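Local coordinates for A-type flavoprotein (Giardia intestinalis, PDB 2Q9U) that is a flavodiiron protein that carries FMN and a mu-oxo-diiron centre and probably scavenges dioxygen by reducing it, at residues K140-F145 against C161-I166. Residues are numbered along the deposited sequence; the frame is centred on the assembly and turned at random.
Sequences KRTLKF and CPEDKI
In the beta-lactamase-like domain, the turn joining antiparallel strands 157-161 and 166-170 reaches across to the start of strand 142-147, where the carboxylates of E163 and D164 grip T142 and R141. E163, kinked at chi2 (77°), holds T142 with both oxygens. OE1 accepts the backbone N of T142 in a nearly straight bond (2.7 Å) that arrives from out of the carboxylate plane, while OE2 offers its syn lone pair to T142 OG1 at 2.8 Å. A chi1 of 64° turns OG1 toward the turn, and its bond helps hold this threonine rotamer, while the bond to N fixes the main chain. Next in sequence, D164 OD2 forms a salt bridge with R141 NE at 2.7 Å; the carboxylate stands almost perpendicular to the guanidinium, and OD2 sits at the edge of the latter. C161 SG lies alongside the base of the R141 side chain, 3.9 Å from its CB, and C161 CB packs on L143 CD2 at 3.8 Å. On the strand face carrying T142, P162 CG crosses K144 CG at 3.9 Å. K165 and I166 form a G1 beta bulge opposite C161, and K165 NZ ties back to P162 O. Beyond the turn, R141 NH1 forms a second salt bridge with D48 and NH2 bonds P15 O. L143 pairs with L136 of strand 136-137, K144 with Y160 of strand 157-161, and L143 also rests on V82 of the facing seven-stranded sheet.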
# COMPACT_ATOMS: atom_id res chain seq x y z
N LYS A 140 46.84 -10.95 -18.45
CA LYS A 140 47.05 -9.70 -19.18
C LYS A 140 46.74 -8.50 -18.29
O LYS A 140 47.36 -7.44 -18.43
CB LYS A 140 46.18 -9.66 -20.46
CG LYS A 140 46.48 -10.82 -21.38
CD LYS A 140 46.52 -10.39 -22.84
CE LYS A 140 47.70 -11.07 -23.56
NZ LYS A 140 49.02 -10.63 -22.98
N ARG A 141 45.80 -8.68 -17.37
CA ARG A 141 45.36 -7.58 -16.50
C ARG A 141 45.97 -7.68 -15.11
O ARG A 141 46.40 -8.75 -14.67
CB ARG A 141 43.82 -7.53 -16.42
CG ARG A 141 43.12 -7.30 -17.76
CD ARG A 141 41.59 -7.39 -17.62
NE ARG A 141 40.86 -7.42 -18.89
CZ ARG A 141 40.71 -8.52 -19.64
NH1 ARG A 141 41.32 -9.65 -19.31
NH2 ARG A 141 39.98 -8.46 -20.76
N THR A 142 46.04 -6.55 -14.43
CA THR A 142 46.28 -6.52 -12.99
C THR A 142 45.12 -5.78 -12.31
O THR A 142 44.37 -5.03 -12.97
CB THR A 142 47.59 -5.83 -12.63
OG1 THR A 142 47.54 -4.44 -13.00
CG2 THR A 142 48.78 -6.52 -13.33
N LEU A 143 44.96 -6.02 -11.02
CA LEU A 143 43.93 -5.36 -10.22
C LEU A 143 44.53 -4.70 -8.99
O LEU A 143 45.39 -5.29 -8.31
CB LEU A 143 42.87 -6.38 -9.77
CG LEU A 143 42.08 -7.12 -10.85
CD1 LEU A 143 41.14 -8.10 -10.19
CD2 LEU A 143 41.32 -6.12 -11.73
N LYS A 144 44.07 -3.46 -8.74
CA LYS A 144 44.41 -2.68 -7.55
C LYS A 144 43.15 -2.49 -6.71
O LYS A 144 42.02 -2.62 -7.21
CB LYS A 144 44.96 -1.30 -7.94
CG LYS A 144 46.10 -1.36 -8.97
CD LYS A 144 47.41 -1.81 -8.34
CE LYS A 144 48.09 -0.67 -7.59
NZ LYS A 144 47.82 -0.83 -6.17
N PHE A 145 43.34 -2.12 -5.45
CA PHE A 145 42.26 -2.07 -4.48
C PHE A 145 42.31 -0.75 -3.77
O PHE A 145 43.36 -0.32 -3.32
CB PHE A 145 42.40 -3.27 -3.53
CG PHE A 145 42.49 -4.57 -4.27
CD1 PHE A 145 41.33 -5.17 -4.77
CD2 PHE A 145 43.74 -5.12 -4.62
CE1 PHE A 145 41.40 -6.34 -5.52
CE2 PHE A 145 43.82 -6.28 -5.37
CZ PHE A 145 42.66 -6.90 -5.82
N CYS A 161 41.21 -1.60 -12.46
CA CYS A 161 42.07 -2.30 -13.42
C CYS A 161 42.82 -1.28 -14.27
O CYS A 161 42.22 -0.61 -15.10
CB CYS A 161 41.24 -3.25 -14.29
SG CYS A 161 42.26 -4.05 -15.62
N PRO A 162 44.15 -1.16 -14.07
CA PRO A 162 44.95 -0.16 -14.78
C PRO A 162 45.04 -0.36 -16.29
O PRO A 162 45.16 0.63 -17.01
CB PRO A 162 46.35 -0.30 -14.14
CG PRO A 162 46.15 -1.06 -12.87
CD PRO A 162 44.96 -1.94 -13.11
N GLU A 163 45.03 -1.61 -16.77
CA GLU A 163 45.18 -1.90 -18.22
C GLU A 163 43.97 -1.49 -19.03
O GLU A 163 44.11 -0.96 -20.13
CB GLU A 163 45.51 -3.38 -18.51
CG GLU A 163 46.85 -3.87 -17.93
CD GLU A 163 46.76 -4.14 -16.45
OE1 GLU A 163 45.61 -4.33 -15.97
OE2 GLU A 163 47.81 -4.16 -15.77
N ASP A 164 42.77 -1.76 -18.48
CA ASP A 164 41.52 -1.45 -19.15
C ASP A 164 40.85 -0.15 -18.67
O ASP A 164 39.85 0.29 -19.25
CB ASP A 164 40.57 -2.64 -19.03
CG ASP A 164 41.04 -3.87 -19.82
OD1 ASP A 164 42.05 -3.75 -20.54
OD2 ASP A 164 40.41 -4.93 -19.73
N LYS A 165 41.41 0.45 -17.61
CA LYS A 165 40.96 1.73 -17.06
C LYS A 165 39.54 1.58 -16.49
O LYS A 165 38.68 2.46 -16.66
CB LYS A 165 41.02 2.86 -18.12
CG LYS A 165 42.40 2.97 -18.88
CD LYS A 165 43.59 3.29 -17.93
CE LYS A 165 44.91 3.46 -18.70
NZ LYS A 165 45.37 2.14 -19.28
N ILE A 166 39.32 0.45 -15.82
CA ILE A 166 38.01 0.14 -15.23
C ILE A 166 38.02 0.35 -13.73
O ILE A 166 38.88 -0.18 -13.02
CB ILE A 166 37.61 -1.33 -15.43
CG1 ILE A 166 37.67 -1.75 -16.90
CG2 ILE A 166 36.18 -1.58 -14.89
CD1 ILE A 166 37.87 -3.27 -17.04